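Local coordinates for protein tryptophan halogenase (Shewanella frigidimarina, PDB 2PYX) that probably acts as a flavin-dependent monooxygenase of the tryptophan halogenase family, binding FAD and likely halogenating an indole substrate, at residues I10-G15 and L224-T229; N44-E49 and T192-H197; W283-G288 and G296-S301. All coordinates share one frame; numbering follows the deposited sequence.

Contact 1: I10-G15 and L224-T229; sequences IIIVGG and LFIDCT
Ile-11 and Phe-225 lie side by side on one face of a pair of parallel strands, CB of Ile-11 seated 3.7 Å from CD2 of the Phe-225 ring. The ring swings toward its neighbour because Phe-225 CG stands anti to the carbonyl carbon (chi1 -68°), and Leu-212 of strand 209-214 touches both residues. On the face that carries Ile-10, Leu-224, Ile-12 and Ile-226, the branched chains lie abreast and touch along their flanks: CD1 of Ile-10 rests 3.8 Å from CB of Leu-224, and the CG1 atoms of Ile-12 and Ile-226 meet also at 3.8 Å. Helix 16-31 packs on this face through Leu-26 and Ala-23. This is consistent with the Rossmann-type nucleotide-binding fold expected of the family: strand 9-13 runs into a glycine-rich turn fitting the GxGxxG pattern, and Gly-15 is a predicted FAD-binding residue. Where the strands end, CG2 of Ile-12 meets Cys-228 SG at 3.9 Å, and Val-13 CG1 lies 3.7 Å from Thr-229 CG2. Gly-14 is needed for shape, since a CB there would collide with Cys-228 O. Asp-227 OD1 accepts from the backbone N of Thr-229, closing an Asx turn, and from its OG1; OD2 takes the N-H groups of Leu-235 and Leu-236.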
loop_
_atom_site.group_PDB
_atom_site.type_symbol
_atom_site.label_atom_id
_atom_site.label_comp_id
_atom_site.label_asym_id
_atom_site.label_seq_id
_atom_site.Cartn_x
_atom_site.Cartn_y
_atom_site.Cartn_z
ATOM N N ILE A 10 -16.478 11.759 -17.643
ATOM C CA ILE A 10 -15.803 11.511 -16.371
ATOM C C ILE A 10 -14.733 12.562 -16.181
ATOM O O ILE A 10 -13.856 12.703 -17.035
ATOM C CB ILE A 10 -15.085 10.148 -16.376
ATOM C CG1 ILE A 10 -15.991 9.040 -16.909
ATOM C CG2 ILE A 10 -14.610 9.827 -14.956
ATOM C CD1 ILE A 10 -17.244 8.855 -16.146
ATOM N N ILE A 11 -14.814 13.297 -15.064
ATOM C CA ILE A 11 -13.909 14.353 -14.721
ATOM C C ILE A 11 -13.132 13.992 -13.467
ATOM O O ILE A 11 -13.741 13.768 -12.390
ATOM C CB ILE A 11 -14.640 15.708 -14.503
ATOM C CG1 ILE A 11 -15.590 16.033 -15.667
ATOM C CG2 ILE A 11 -13.639 16.801 -14.251
ATOM C CD1 ILE A 11 -14.917 16.136 -16.958
ATOM N N ILE A 12 -11.812 13.917 -13.591
ATOM C CA ILE A 12 -10.890 13.646 -12.489
ATOM C C ILE A 12 -10.256 14.946 -12.054
ATOM O O ILE A 12 -9.647 15.647 -12.864
ATOM C CB ILE A 12 -9.803 12.646 -12.921
ATOM C CG1 ILE A 12 -10.441 11.343 -13.438
ATOM C CG2 ILE A 12 -8.823 12.446 -11.799
ATOM C CD1 ILE A 12 -9.469 10.488 -14.203
ATOM N N VAL A 13 -10.400 15.275 -10.776
ATOM C CA VAL A 13 -9.934 16.541 -10.260
ATOM C C VAL A 13 -8.705 16.247 -9.421
ATOM O O VAL A 13 -8.814 15.704 -8.295
ATOM C CB VAL A 13 -11.023 17.264 -9.445
ATOM C CG1 VAL A 13 -10.531 18.642 -9.029
ATOM C CG2 VAL A 13 -12.289 17.409 -10.287
ATOM N N GLY A 14 -7.539 16.580 -9.978
ATOM C CA GLY A 14 -6.282 16.248 -9.380
ATOM C C GLY A 14 -5.507 15.218 -10.173
ATOM O O GLY A 14 -6.083 14.299 -10.750
ATOM N N GLY A 15 -4.191 15.406 -10.227
ATOM C CA GLY A 15 -3.312 14.481 -10.867
ATOM C C GLY A 15 -2.647 13.548 -9.859
ATOM O O GLY A 15 -3.300 12.900 -9.019
ATOM N N LEU A 224 -19.695 12.220 -13.645
ATOM C CA LEU A 224 -19.090 11.542 -12.526
ATOM C C LEU A 224 -17.792 12.276 -12.278
ATOM O O LEU A 224 -17.020 12.517 -13.217
ATOM C CB LEU A 224 -18.810 10.090 -12.877
ATOM C CG LEU A 224 -18.320 9.248 -11.715
ATOM C CD1 LEU A 224 -19.343 9.055 -10.621
ATOM C CD2 LEU A 224 -17.879 7.906 -12.265
ATOM N N PHE A 225 -17.566 12.671 -11.028
ATOM C CA PHE A 225 -16.416 13.456 -10.636
ATOM C C PHE A 225 -15.544 12.663 -9.668
ATOM O O PHE A 225 -16.071 12.124 -8.684
ATOM C CB PHE A 225 -16.889 14.755 -10.001
ATOM C CG PHE A 225 -17.536 15.654 -10.983
ATOM C CD1 PHE A 225 -18.860 15.485 -11.340
ATOM C CD2 PHE A 225 -16.771 16.636 -11.639
ATOM C CE1 PHE A 225 -19.448 16.309 -12.334
ATOM C CE2 PHE A 225 -17.387 17.445 -12.622
ATOM C CZ PHE A 225 -18.678 17.280 -12.951
ATOM N N ILE A 226 -14.238 12.603 -9.930
ATOM C CA ILE A 226 -13.351 11.837 -9.088
ATOM C C ILE A 226 -12.536 12.833 -8.313
ATOM O O ILE A 226 -11.821 13.658 -8.914
ATOM C CB ILE A 226 -12.415 10.932 -9.896
ATOM C CG1 ILE A 226 -13.129 10.163 -10.991
ATOM C CG2 ILE A 226 -11.644 10.024 -8.945
ATOM C CD1 ILE A 226 -14.267 9.360 -10.557
ATOM N N ASP A 227 -12.612 12.781 -6.986
ATOM C CA ASP A 227 -11.854 13.690 -6.160
ATOM C C ASP A 227 -10.469 13.093 -5.886
ATOM O O ASP A 227 -10.337 12.181 -5.070
ATOM C CB ASP A 227 -12.584 13.961 -4.845
ATOM C CG ASP A 227 -11.931 15.051 -4.021
ATOM O OD1 ASP A 227 -10.790 15.410 -4.312
ATOM O OD2 ASP A 227 -12.550 15.513 -3.044
ATOM N N CYS A 228 -9.454 13.629 -6.566
ATOM C CA CYS A 228 -8.063 13.314 -6.356
ATOM C C CYS A 228 -7.277 14.547 -5.847
ATOM O O CYS A 228 -6.085 14.713 -6.121
ATOM C CB CYS A 228 -7.494 12.751 -7.663
ATOM S SG CYS A 228 -8.253 11.176 -8.109
ATOM N N THR A 229 -7.958 15.398 -5.084
ATOM C CA THR A 229 -7.360 16.660 -4.625
ATOM C C THR A 229 -6.471 16.525 -3.367
ATOM O O THR A 229 -5.971 17.541 -2.842
ATOM C CB THR A 229 -8.449 17.714 -4.345
ATOM O OG1 THR A 229 -9.312 17.302 -3.265
ATOM C CG2 THR A 229 -9.223 17.989 -5.591
HETATM O O HOH W 1 -3.536 13.565 -6.466
#

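Contact 2: N44-E49 and T192-H197; sequences NITLIE and THIRDH
Strands 44-49 and 192-195 run side by side, their axes 4.7 Å apart at closest and 19° from parallel, with Thr-46 opposite Thr-192, and backbone bonds continue to Asp-196 N, which gives to Glu-49 O. One face carries threonines and isoleucines; the other ends in a charged cluster beside Leu-47. On the first, CG2 of Thr-46 meets CD1 of Ile-194 at 3.6 Å; beta-branched residues suit an extended backbone, and the Thr-46 methyl gives the isoleucine an apolar neighbour. On the other, Glu-49 reaches across with CG anti to its backbone N and an extended chain, bringing the carboxylate within reach of both His-193 and Arg-195. NE2 of His-193 donates to the anti lone pair of Glu-49 OE1 at 2.7 Å, a bent bond of 138°. The guanidinium of Arg-195, in the conformer described, stacks flat against the same carboxylate, planes 15° apart, with Glu-49 CD 3.7 Å above its centre. Glu-49 OE1 is 3.5 Å from Arg-195 NE but well off the guanidinium plane, so this salt bridge rests on charge alone; the two basic groups would probably help keep the glutamate ionised. A water lies within bonding distance of Ile-45 O, Thr-192 OG1 and, in one conformer, Asn-44 OD1. The sheet belongs to the probable nucleotide-binding fold, and Ile-48 sits beside Val-198, a predicted FAD residue. Strand 192-195 is an edge strand within this chain; 44-49 pairs on its other flank with 9-13, while Trp-20 of helix 16-31 lies against Leu-47 and Glu-49 and meets the His-193 ring edge-to-face, and helix 174-187 touches that histidine.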
loop_
_atom_site.group_PDB
_atom_site.type_symbol
_atom_site.label_atom_id
_atom_site.label_comp_id
_atom_site.label_asym_id
_atom_site.label_seq_id
_atom_site.Cartn_x
_atom_site.Cartn_y
_atom_site.Cartn_z
ATOM N N ASN A 44 -15.353 9.577 -22.071
ATOM C CA ASN A 44 -14.631 10.814 -22.326
ATOM C C ASN A 44 -14.074 11.260 -20.989
ATOM O O ASN A 44 -14.803 11.761 -20.126
ATOM C CB ASN A 44 -15.550 11.886 -22.925
ATOM C CG ASN A 44 -14.796 13.164 -23.300
ATOM O OD1 ASN A 44 -13.616 13.123 -23.627
ATOM N ND2 ASN A 44 -15.487 14.305 -23.232
ATOM N N ILE A 45 -12.780 11.021 -20.803
ATOM C CA ILE A 45 -12.124 11.252 -19.525
ATOM C C ILE A 45 -11.238 12.502 -19.599
ATOM O O ILE A 45 -10.387 12.607 -20.481
ATOM C CB ILE A 45 -11.255 10.045 -19.151
ATOM C CG1 ILE A 45 -12.051 8.740 -19.123
ATOM C CG2 ILE A 45 -10.557 10.298 -17.803
ATOM C CD1 ILE A 45 -11.152 7.550 -19.228
ATOM N N THR A 46 -11.479 13.450 -18.702
ATOM C CA THR A 46 -10.694 14.663 -18.574
ATOM C C THR A 46 -10.119 14.731 -17.162
ATOM O O THR A 46 -10.843 14.546 -16.177
ATOM C CB THR A 46 -11.570 15.907 -18.841
ATOM O OG1 THR A 46 -12.142 15.839 -20.162
ATOM C CG2 THR A 46 -10.763 17.216 -18.673
ATOM N N LEU A 47 -8.836 15.045 -17.066
ATOM C CA LEU A 47 -8.146 15.222 -15.822
ATOM C C LEU A 47 -7.724 16.673 -15.695
ATOM O O LEU A 47 -6.989 17.170 -16.562
ATOM C CB LEU A 47 -6.958 14.256 -15.679
ATOM C CG LEU A 47 -6.295 14.195 -14.280
ATOM C CD1 LEU A 47 -5.672 12.837 -14.046
ATOM C CD2 LEU A 47 -5.223 15.246 -14.128
ATOM N N ILE A 48 -8.185 17.341 -14.638
ATOM C CA ILE A 48 -7.843 18.748 -14.358
ATOM C C ILE A 48 -6.830 18.714 -13.226
ATOM O O ILE A 48 -7.137 18.280 -12.107
ATOM C CB ILE A 48 -9.065 19.585 -13.938
ATOM C CG1 ILE A 48 -10.149 19.546 -15.014
ATOM C CG2 ILE A 48 -8.602 21.039 -13.647
ATOM C CD1 ILE A 48 -11.492 20.105 -14.586
ATOM N N GLU A 49 -5.629 19.200 -13.527
ATOM C CA GLU A 49 -4.492 19.207 -12.612
ATOM C C GLU A 49 -4.129 20.655 -12.255
ATOM O O GLU A 49 -4.027 21.493 -13.146
ATOM C CB GLU A 49 -3.315 18.493 -13.298
ATOM C CG GLU A 49 -2.145 18.304 -12.408
ATOM C CD GLU A 49 -1.052 17.444 -12.969
ATOM O OE1 GLU A 49 -1.107 17.066 -14.147
ATOM O OE2 GLU A 49 -0.115 17.150 -12.193
ATOM N N THR A 192 -7.858 13.525 -21.823
ATOM C CA THR A 192 -7.681 14.976 -21.973
ATOM C C THR A 192 -7.127 15.554 -20.688
ATOM O O THR A 192 -7.648 15.285 -19.604
ATOM C CB THR A 192 -8.982 15.638 -22.332
ATOM O OG1 THR A 192 -9.457 15.107 -23.585
ATOM C CG2 THR A 192 -8.802 17.166 -22.440
ATOM N N HIS A 193 -6.056 16.345 -20.806
ATOM C CA HIS A 193 -5.348 16.907 -19.665
ATOM C C HIS A 193 -5.558 18.424 -19.672
ATOM O O HIS A 193 -5.273 19.094 -20.675
ATOM C CB HIS A 193 -3.874 16.560 -19.812
ATOM C CG HIS A 193 -3.023 16.872 -18.626
ATOM N ND1 HIS A 193 -1.645 16.838 -18.668
ATOM C CD2 HIS A 193 -3.353 17.170 -17.346
ATOM C CE1 HIS A 193 -1.166 17.104 -17.469
ATOM N NE2 HIS A 193 -2.182 17.335 -16.650
ATOM N N ILE A 194 -6.044 18.961 -18.566
ATOM C CA ILE A 194 -6.191 20.426 -18.409
ATOM C C ILE A 194 -5.370 20.810 -17.210
ATOM O O ILE A 194 -5.522 20.216 -16.140
ATOM C CB ILE A 194 -7.642 20.859 -18.184
ATOM C CG1 ILE A 194 -8.499 20.505 -19.384
ATOM C CG2 ILE A 194 -7.707 22.371 -17.884
ATOM C CD1 ILE A 194 -9.976 20.728 -19.146
ATOM N N ARG A 195 -4.460 21.781 -17.379
ATOM C CA ARG A 195 -3.685 22.319 -16.268
ATOM C C ARG A 195 -4.291 23.646 -15.841
ATOM O O ARG A 195 -4.044 24.668 -16.503
ATOM C CB ARG A 195 -2.237 22.570 -16.695
ATOM C CG ARG A 195 -1.400 21.334 -16.973
ATOM C CD ARG A 195 -1.291 20.454 -15.746
ATOM N NE ARG A 195 0.085 20.014 -15.503
ATOM C CZ ARG A 195 0.827 20.352 -14.452
ATOM N NH1 ARG A 195 0.345 21.138 -13.493
ATOM N NH2 ARG A 195 2.063 19.884 -14.350
ATOM N N ASP A 196 -5.074 23.648 -14.767
ATOM C CA ASP A 196 -5.822 24.846 -14.338
ATOM C C ASP A 196 -6.413 24.699 -12.943
ATOM O O ASP A 196 -6.416 23.600 -12.376
ATOM C CB ASP A 196 -6.963 25.089 -15.338
ATOM C CG ASP A 196 -7.462 26.541 -15.349
ATOM O OD1 ASP A 196 -6.960 27.366 -14.551
ATOM O OD2 ASP A 196 -8.347 26.821 -16.186
ATOM N N HIS A 197 -6.922 25.801 -12.392
ATOM C CA HIS A 197 -7.650 25.788 -11.121
ATOM C C HIS A 197 -9.144 25.702 -11.327
ATOM O O HIS A 197 -9.667 26.157 -12.355
ATOM C CB HIS A 197 -7.359 27.063 -10.333
ATOM C CG HIS A 197 -5.906 27.323 -10.145
ATOM N ND1 HIS A 197 -5.148 28.007 -11.070
ATOM C CD2 HIS A 197 -5.059 26.969 -9.148
ATOM C CE1 HIS A 197 -3.901 28.083 -10.642
ATOM N NE2 HIS A 197 -3.821 27.461 -9.480
HETATM O O HOH W 2 -11.005 12.949 -23.209
#

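Contact 3: W283-G288 and G296-S301; sequences WIWDIG and GYVYSS
Trp-285 lays its indole flat over the backbone of Gly-296, whose CA stands 3.4 Å from the centroid of the six-membered ring and only 5° off the normal, a close CH-pi contact. The ring folds back over the partner strand because CG sits between the backbone N and the carbonyl carbon (chi1 80°). Glycine suits the spot exactly: a CB would lie 2.2 Å from Trp-285 CH2. The edge of the same indole is met in its plane by Val-298, whose CG2 lies 3.7 Å from Trp-285 CZ3, the two side chains crossing at about a right angle. Val-298 also serves Trp-283, but from above: its CB stands over the five-membered ring at 4.0 Å from the centroid, while NE1 of that indole donates to Glu-358 OE2. These residues belong to an antiparallel beta hairpin, strands 282-288 and 292-299, within the large mixed sheet; Trp-283 with Val-298 and Trp-285 with Gly-296 are hydrogen-bonded pairs, Ile-284 with Tyr-297 the non-hydrogen-bonded pair between. An alanine in place of Trp-285 would remove the indole and is likely to leave the Gly-296 backbone less covered and Val-298 CG2 without the indole edge it packs against. On the opposite face, the Ile-284 and Tyr-297 side chains cross obliquely, Ile-284 CG1 lying 3.7 Å from Tyr-297 CD1. The phenol edge turns toward the Trp-283 backbone, Tyr-297 CD1 3.4 Å from Trp-283 O, and its hydroxyl bonds Asn-281 N. Helix 306-317 packs on this side through Tyr-316, Ala-309 and Thr-312.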
loop_
_atom_site.group_PDB
_atom_site.type_symbol
_atom_site.label_atom_id
_atom_site.label_comp_id
_atom_site.label_asym_id
_atom_site.label_seq_id
_atom_site.Cartn_x
_atom_site.Cartn_y
_atom_site.Cartn_z
ATOM N N TRP A 283 7.968 4.657 14.610
ATOM C CA TRP A 283 8.801 3.740 13.838
ATOM C C TRP A 283 9.364 4.478 12.652
ATOM O O TRP A 283 8.787 5.467 12.161
ATOM C CB TRP A 283 7.996 2.500 13.413
ATOM C CG TRP A 283 6.818 2.800 12.539
ATOM C CD1 TRP A 283 5.540 3.190 12.930
ATOM C CD2 TRP A 283 6.785 2.728 11.108
ATOM N NE1 TRP A 283 4.760 3.378 11.814
ATOM C CE2 TRP A 283 5.485 3.085 10.691
ATOM C CE3 TRP A 283 7.721 2.394 10.129
ATOM C CZ2 TRP A 283 5.117 3.141 9.337
ATOM C CZ3 TRP A 283 7.340 2.374 8.788
ATOM C CH2 TRP A 283 6.040 2.754 8.404
ATOM N N ILE A 284 10.509 3.975 12.168
ATOM C CA ILE A 284 11.190 4.554 11.029
ATOM C C ILE A 284 11.140 3.656 9.799
ATOM O O ILE A 284 11.481 2.476 9.904
ATOM C CB ILE A 284 12.634 4.853 11.399
ATOM C CG1 ILE A 284 12.642 6.049 12.339
ATOM C CG2 ILE A 284 13.474 5.167 10.191
ATOM C CD1 ILE A 284 14.032 6.404 12.934
ATOM N N TRP A 285 10.641 4.205 8.687
ATOM C CA TRP A 285 10.603 3.479 7.414
ATOM C C TRP A 285 11.916 3.693 6.681
ATOM O O TRP A 285 12.610 4.702 6.889
ATOM C CB TRP A 285 9.442 3.887 6.527
ATOM C CG TRP A 285 9.610 5.147 5.744
ATOM C CD1 TRP A 285 10.407 5.352 4.651
ATOM C CD2 TRP A 285 8.888 6.366 5.940
ATOM N NE1 TRP A 285 10.217 6.625 4.156
ATOM C CE2 TRP A 285 9.293 7.266 4.946
ATOM C CE3 TRP A 285 7.923 6.781 6.877
ATOM C CZ2 TRP A 285 8.768 8.560 4.861
ATOM C CZ3 TRP A 285 7.429 8.059 6.799
ATOM C CH2 TRP A 285 7.856 8.938 5.804
ATOM N N ASP A 286 12.266 2.721 5.841
ATOM C CA ASP A 286 13.521 2.795 5.105
ATOM C C ASP A 286 13.223 2.067 3.799
ATOM O O ASP A 286 13.019 0.855 3.810
ATOM C CB ASP A 286 14.654 2.190 5.936
ATOM C CG ASP A 286 16.033 2.416 5.319
ATOM O OD1 ASP A 286 16.137 2.427 4.067
ATOM O OD2 ASP A 286 17.005 2.513 6.116
ATOM N N ILE A 287 13.140 2.823 2.712
ATOM C CA ILE A 287 12.727 2.333 1.375
ATOM C C ILE A 287 13.948 2.480 0.475
ATOM O O ILE A 287 14.409 3.597 0.236
ATOM C CB ILE A 287 11.549 3.172 0.826
ATOM C CG1 ILE A 287 10.251 2.727 1.529
ATOM C CG2 ILE A 287 11.368 3.021 -0.678
ATOM C CD1 ILE A 287 9.059 3.584 1.230
ATOM N N GLY A 288 14.420 1.366 -0.064
ATOM C CA GLY A 288 15.613 1.346 -0.916
ATOM C C GLY A 288 15.250 1.436 -2.388
ATOM O O GLY A 288 14.568 0.542 -2.931
ATOM N N GLY A 296 11.907 7.802 6.928
ATOM C CA GLY A 296 11.048 8.688 7.681
ATOM C C GLY A 296 10.688 8.144 9.031
ATOM O O GLY A 296 10.516 6.940 9.177
ATOM N N TYR A 297 10.560 9.038 10.014
ATOM C CA TYR A 297 10.138 8.666 11.335
ATOM C C TYR A 297 8.659 9.084 11.461
ATOM O O TYR A 297 8.309 10.259 11.339
ATOM C CB TYR A 297 10.951 9.421 12.389
ATOM C CG TYR A 297 10.701 9.063 13.833
ATOM C CD1 TYR A 297 10.049 7.892 14.204
ATOM C CD2 TYR A 297 11.148 9.893 14.851
ATOM C CE1 TYR A 297 9.846 7.578 15.589
ATOM C CE2 TYR A 297 10.930 9.591 16.182
ATOM C CZ TYR A 297 10.313 8.429 16.566
ATOM O OH TYR A 297 10.104 8.079 17.855
ATOM N N VAL A 298 7.797 8.071 11.640
ATOM C CA VAL A 298 6.382 8.233 11.954
ATOM C C VAL A 298 6.271 8.219 13.457
ATOM O O VAL A 298 6.698 7.262 14.092
ATOM C CB VAL A 298 5.602 7.044 11.364
ATOM C CG1 VAL A 298 4.170 7.024 11.878
ATOM C CG2 VAL A 298 5.677 7.066 9.864
ATOM N N TYR A 299 5.640 9.241 14.017
ATOM C CA TYR A 299 5.601 9.359 15.469
ATOM C C TYR A 299 4.358 10.118 15.976
ATOM O O TYR A 299 3.617 10.718 15.198
ATOM C CB TYR A 299 6.894 10.007 16.001
ATOM C CG TYR A 299 7.151 11.412 15.584
ATOM C CD1 TYR A 299 7.810 11.680 14.414
ATOM C CD2 TYR A 299 6.764 12.494 16.384
ATOM C CE1 TYR A 299 8.046 12.975 13.997
ATOM C CE2 TYR A 299 7.003 13.805 15.974
ATOM C CZ TYR A 299 7.693 14.044 14.793
ATOM O OH TYR A 299 7.923 15.346 14.368
ATOM N N SER A 300 4.164 10.063 17.283
ATOM C CA SER A 300 2.997 10.708 17.947
ATOM C C SER A 300 3.429 11.974 18.641
ATOM O O SER A 300 4.238 11.897 19.567
ATOM C CB SER A 300 2.437 9.761 18.966
ATOM O OG SER A 300 1.459 10.381 19.771
ATOM N N SER A 301 2.852 13.100 18.229
ATOM C CA SER A 301 3.174 14.383 18.888
ATOM C C SER A 301 2.669 14.479 20.312
ATOM O O SER A 301 3.131 15.355 21.058
ATOM C CB SER A 301 2.620 15.539 18.092
ATOM O OG SER A 301 1.227 15.469 17.914
#

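Overall arrangement
Contacts 1 and 2 are neighbouring parts of one sheet, their centres 9 Å apart: strand 9-13 pairs with 224-227 on one side and 44-49 on the other, and 44-49 in turn with 192-195. Gly-14 N probably bonds Ile-48 O at 2.8 Å, joining the two. Both border the predicted FAD site: Gly-15 lies in contact 1, and the side chains of Val-13 and Ile-48 each come within about 4 Å of that of Val-198. Contact 3 stands apart in the second sheet, its centre 30 Å from that of contact 1 and 34 Å from that of contact 2. There the Trp-283 side chain is about 8 Å from that of Glu-361 and 9 Å from that of Lys-89, the predicted substrate and catalytic residues.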